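Local coordinates for protein Amuc_1100 (Akkermansia muciniphila, PDB 6KNY) that is of uncharacterised biochemical function, a membrane protein with a transmembrane helix whose soluble part folds as a mixed beta-sheet flanked by helices, at residues T71-Q74 with N75-T79; S99-L102 with G103-Y107. All coordinates share one frame; numbering follows the deposited sequence.

Contact 1. Residues T71-Q74 with N75-T79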
loop_
_atom_site.group_PDB
_atom_site.type_symbol
_atom_site.label_atom_id
_atom_site.label_comp_id
_atom_site.label_asym_id
_atom_site.label_seq_id
_atom_site.Cartn_x
_atom_site.Cartn_y
_atom_site.Cartn_z
ATOM N N THR A 71 18.800 -4.325 5.585
ATOM C CA THR A 71 18.792 -5.494 4.708
ATOM C C THR A 71 17.586 -6.378 4.969
ATOM O O THR A 71 17.052 -6.969 4.021
ATOM C CB THR A 71 20.104 -6.277 4.824
ATOM O OG1 THR A 71 20.034 -7.187 5.922
ATOM C CG2 THR A 71 21.278 -5.327 5.033
ATOM N N ALA A 72 17.102 -6.431 6.218
ATOM C CA ALA A 72 15.842 -7.129 6.506
ATOM C C ALA A 72 14.660 -6.487 5.777
ATOM O O ALA A 72 13.784 -7.190 5.256
ATOM C CB ALA A 72 15.572 -7.163 8.011
ATOM N N PHE A 73 14.609 -5.155 5.734
ATOM C CA PHE A 73 13.599 -4.499 4.908
ATOM C C PHE A 73 13.731 -4.928 3.452
ATOM O O PHE A 73 12.756 -5.361 2.823
ATOM C CB PHE A 73 13.710 -2.981 5.007
ATOM C CG PHE A 73 12.861 -2.263 3.986
ATOM C CD1 PHE A 73 11.493 -2.100 4.194
ATOM C CD2 PHE A 73 13.412 -1.806 2.797
ATOM C CE1 PHE A 73 10.701 -1.455 3.246
ATOM C CE2 PHE A 73 12.621 -1.160 1.849
ATOM C CZ PHE A 73 11.266 -0.987 2.080
ATOM N N GLN A 74 14.938 -4.801 2.900
ATOM C CA GLN A 74 15.171 -5.121 1.493
ATOM C C GLN A 74 14.828 -6.571 1.191
ATOM O O GLN A 74 14.253 -6.884 0.141
ATOM C CB GLN A 74 16.624 -4.826 1.160
ATOM C CG GLN A 74 16.925 -4.647 -0.283
ATOM C CD GLN A 74 18.299 -4.059 -0.486
ATOM O OE1 GLN A 74 19.225 -4.356 0.270
ATOM N NE2 GLN A 74 18.434 -3.194 -1.483
ATOM N N ASN A 75 15.155 -7.469 2.118
ATOM C CA ASN A 75 14.840 -8.879 1.931
ATOM C C ASN A 75 13.331 -9.105 1.996
ATOM O O ASN A 75 12.780 -9.909 1.236
ATOM C CB ASN A 75 15.605 -9.697 2.978
ATOM C CG ASN A 75 14.955 -11.029 3.286
ATOM O OD1 ASN A 75 15.049 -11.973 2.500
ATOM N ND2 ASN A 75 14.314 -11.121 4.443
ATOM N N GLU A 76 12.633 -8.372 2.867
ATOM C CA GLU A 76 11.172 -8.456 2.898
ATOM C C GLU A 76 10.562 -7.887 1.616
ATOM O O GLU A 76 9.602 -8.444 1.068
ATOM C CB GLU A 76 10.628 -7.721 4.126
ATOM C CG GLU A 76 9.128 -7.897 4.330
ATOM C CD GLU A 76 8.611 -7.132 5.544
ATOM O OE1 GLU A 76 9.154 -6.046 5.853
ATOM O OE2 GLU A 76 7.668 -7.627 6.198
ATOM N N LEU A 77 11.117 -6.778 1.121
ATOM C CA LEU A 77 10.631 -6.184 -0.124
ATOM C C LEU A 77 10.731 -7.161 -1.299
ATOM O O LEU A 77 9.780 -7.329 -2.076
ATOM C CB LEU A 77 11.415 -4.905 -0.420
ATOM C CG LEU A 77 11.215 -4.259 -1.801
ATOM C CD1 LEU A 77 9.739 -3.851 -2.040
ATOM C CD2 LEU A 77 12.171 -3.087 -2.020
ATOM N N LYS A 78 11.895 -7.789 -1.434
ATOM C CA LYS A 78 12.135 -8.739 -2.515
ATOM C C LYS A 78 11.180 -9.921 -2.425
ATOM O O LYS A 78 10.618 -10.357 -3.429
ATOM C CB LYS A 78 13.584 -9.229 -2.486
ATOM C CG LYS A 78 14.509 -8.483 -3.434
ATOM C CD LYS A 78 15.912 -8.371 -2.860
ATOM C CE LYS A 78 16.691 -7.246 -3.521
ATOM N NZ LYS A 78 17.530 -7.739 -4.648
ATOM N N THR A 79 11.003 -10.437 -1.213
ATOM C CA THR A 79 10.112 -11.576 -0.987
ATOM C C THR A 79 8.681 -11.226 -1.367
ATOM O O THR A 79 8.008 -11.979 -2.081
ATOM C CB THR A 79 10.172 -12.013 0.476
ATOM O OG1 THR A 79 11.509 -12.408 0.808
ATOM C CG2 THR A 79 9.195 -13.162 0.744
#

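Contact 2. Residues S99-L102 with G103-Y107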
loop_
_atom_site.group_PDB
_atom_site.type_symbol
_atom_site.label_atom_id
_atom_site.label_comp_id
_atom_site.label_asym_id
_atom_site.label_seq_id
_atom_site.Cartn_x
_atom_site.Cartn_y
_atom_site.Cartn_z
ATOM N N SER A 99 5.138 -1.439 -10.879
ATOM C CA SER A 99 4.135 -1.847 -9.887
ATOM C C SER A 99 4.653 -2.932 -8.950
ATOM O O SER A 99 4.352 -2.928 -7.738
ATOM C CB SER A 99 2.870 -2.363 -10.566
ATOM O OG SER A 99 2.086 -1.302 -11.042
ATOM N N SER A 100 5.402 -3.897 -9.496
ATOM C CA SER A 100 5.735 -5.074 -8.699
ATOM C C SER A 100 6.646 -4.715 -7.543
ATOM O O SER A 100 6.738 -5.487 -6.592
ATOM C CB SER A 100 6.400 -6.157 -9.555
ATOM O OG SER A 100 7.661 -5.715 -10.045
ATOM N N TRP A 101 7.277 -3.545 -7.580
ATOM C CA TRP A 101 8.134 -3.115 -6.487
ATOM C C TRP A 101 7.375 -2.414 -5.368
ATOM O O TRP A 101 8.007 -1.951 -4.413
ATOM C CB TRP A 101 9.233 -2.199 -7.012
ATOM C CG TRP A 101 10.336 -2.960 -7.657
ATOM C CD1 TRP A 101 10.561 -3.109 -9.003
ATOM C CD2 TRP A 101 11.374 -3.695 -6.991
ATOM N NE1 TRP A 101 11.675 -3.887 -9.209
ATOM C CE2 TRP A 101 12.192 -4.262 -7.996
ATOM C CE3 TRP A 101 11.685 -3.932 -5.648
ATOM C CZ2 TRP A 101 13.303 -5.053 -7.696
ATOM C CZ3 TRP A 101 12.794 -4.718 -5.350
ATOM C CH2 TRP A 101 13.585 -5.275 -6.369
ATOM N N LEU A 102 6.048 -2.294 -5.480
ATOM C CA LEU A 102 5.175 -1.850 -4.391
ATOM C C LEU A 102 5.471 -0.422 -3.928
ATOM O O LEU A 102 5.191 -0.077 -2.773
ATOM C CB LEU A 102 5.263 -2.815 -3.201
ATOM C CG LEU A 102 4.722 -4.211 -3.509
ATOM C CD1 LEU A 102 5.116 -5.193 -2.403
ATOM C CD2 LEU A 102 3.207 -4.184 -3.717
ATOM N N GLY A 103 6.045 0.409 -4.799
ATOM C CA GLY A 103 6.451 1.762 -4.465
ATOM C C GLY A 103 7.863 1.904 -3.937
ATOM O O GLY A 103 8.282 3.027 -3.608
ATOM N N PHE A 104 8.622 0.814 -3.844
ATOM C CA PHE A 104 9.926 0.857 -3.195
ATOM C C PHE A 104 11.058 0.466 -4.147
ATOM O O PHE A 104 12.083 -0.069 -3.706
ATOM C CB PHE A 104 9.939 -0.055 -1.968
ATOM C CG PHE A 104 8.897 0.282 -0.914
ATOM C CD1 PHE A 104 9.194 1.162 0.130
ATOM C CD2 PHE A 104 7.641 -0.317 -0.939
ATOM C CE1 PHE A 104 8.248 1.431 1.125
ATOM C CE2 PHE A 104 6.689 -0.044 0.054
ATOM C CZ PHE A 104 6.988 0.831 1.072
ATOM N N GLN A 105 10.913 0.741 -5.452
ATOM C CA GLN A 105 11.981 0.381 -6.382
ATOM C C GLN A 105 13.254 1.158 -6.085
ATOM O O GLN A 105 14.356 0.696 -6.402
ATOM C CB GLN A 105 11.559 0.612 -7.840
ATOM C CG GLN A 105 12.572 0.018 -8.848
ATOM C CD GLN A 105 12.086 0.041 -10.292
ATOM O OE1 GLN A 105 11.293 0.900 -10.677
ATOM N NE2 GLN A 105 12.561 -0.912 -11.097
ATOM N N VAL A 106 13.136 2.319 -5.447
ATOM C CA VAL A 106 14.324 3.059 -5.036
ATOM C C VAL A 106 15.230 2.236 -4.112
ATOM O O VAL A 106 16.415 2.546 -3.959
ATOM C CB VAL A 106 13.874 4.376 -4.364
ATOM C CG1 VAL A 106 13.130 4.094 -3.047
ATOM C CG2 VAL A 106 15.052 5.319 -4.157
ATOM N N TYR A 107 14.701 1.191 -3.482
ATOM C CA TYR A 107 15.500 0.342 -2.608
ATOM C C TYR A 107 15.721 -1.050 -3.201
ATOM O O TYR A 107 15.973 -2.008 -2.459
ATOM C CB TYR A 107 14.837 0.255 -1.233
ATOM C CG TYR A 107 14.698 1.609 -0.558
ATOM C CD1 TYR A 107 15.815 2.401 -0.319
ATOM C CD2 TYR A 107 13.446 2.103 -0.190
ATOM C CE1 TYR A 107 15.698 3.648 0.282
ATOM C CE2 TYR A 107 13.317 3.356 0.412
ATOM C CZ TYR A 107 14.447 4.121 0.651
ATOM O OH TYR A 107 14.353 5.366 1.259
#

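Contact 1. Residues T71-Q74 with N75-T79
T71 and N75 are joined through their backbones in the first turns of the alpha-helix 70-91, where the i to i+4 ladder of main-chain bonds is complete over four successive pairs. N75 N donates to T71 O at 2.7 Å and E76 N to A72 O at 2.9 Å. L77 N donates to F73 O at 2.8 Å. K78 N closes the series on Q74 O at 3.0 Å, and the carbons CB, CG and CD of K78 also lie against that oxygen. The Q74 and K78 side chains run side by side in the same direction, Q74 CG being 4.2 Å from K78 CE. The Q74 chain is extended beyond CG, and the NE2 end of its amide is satisfied outside the helix, donating to the backbone oxygens of Y107 and T109. E76 also leaves the helix extended, CG anti to the backbone N (chi1 -173°), and its OE2 forms a salt bridge with K125 on helix 117-134. On the buried side, F73 CE2 and L77 CD2 are 4.3 Å apart, the methyl standing obliquely to the ring; both side chains also pack on L124. One carbonyl serves two donors of the same residue: N75 O accepts from T79 N at 3.1 Å and, on the opposite face of its plane, from T79 OG1 at 2.8 Å.

Contact 2. Residues S99-L102 with G103-Y107
W101 and Q105 meet across a type I' beta turn, W101 to F104, that follows the short helix 97-100; the turn is closed by F104 N donating to W101 O at 2.9 Å, from above the carbonyl plane. The Q105 side chain can be followed outward over the indole. Its CB lies 3.7 Å from W101 CB and nearly as close to CG. With CG anti to the backbone N (chi1 -170°), the chain runs across one indole face, and Q105 CG makes a CH-pi contact 3.9 Å from the centroid of the five-membered ring, 18° off its normal. Q105 CD continues past W101 CD1, and NE2 ends 3.6 Å from W101 NE1, a contact between two donors, with the amide plane turned 22° from the ring. R81 adds a cation-pi contact to the same indole. A serine in place of W101 would probably leave the aliphatic part of Q105 without the surface it lies on and R81 without its aromatic partner. F104 CD2 comes 3.1 Å from L102 O and 4.1 Å from L102 CB, while W101 O lies at the ring's edge, in its plane. The two central residues, L102 and G103, both have positive phi; at G103 a CB would collide with L102 O, a steric constraint typical of the glycine in a tight type I' turn.

Contact 1, near the start of helix 70-91, closes along the chain before contact 2 opens, in the segment that leaves helix 97-100 toward helix 117-134. Their centres are 11 Å apart, on the same side of the chain's centre, and they touch directly. L77 of contact 1 packs on W101 and F104 of contact 2, its CD1 lying 3.5 Å from W101 O, and the F73 and F104 rings meet edge-to-face. Helix 117-134 joins both, since F104 shares the L124 contact of contact 1. The turn and the loop after it are thus packed against helix 70-91, where the apolar contacts are supplemented by the polar link from Q74.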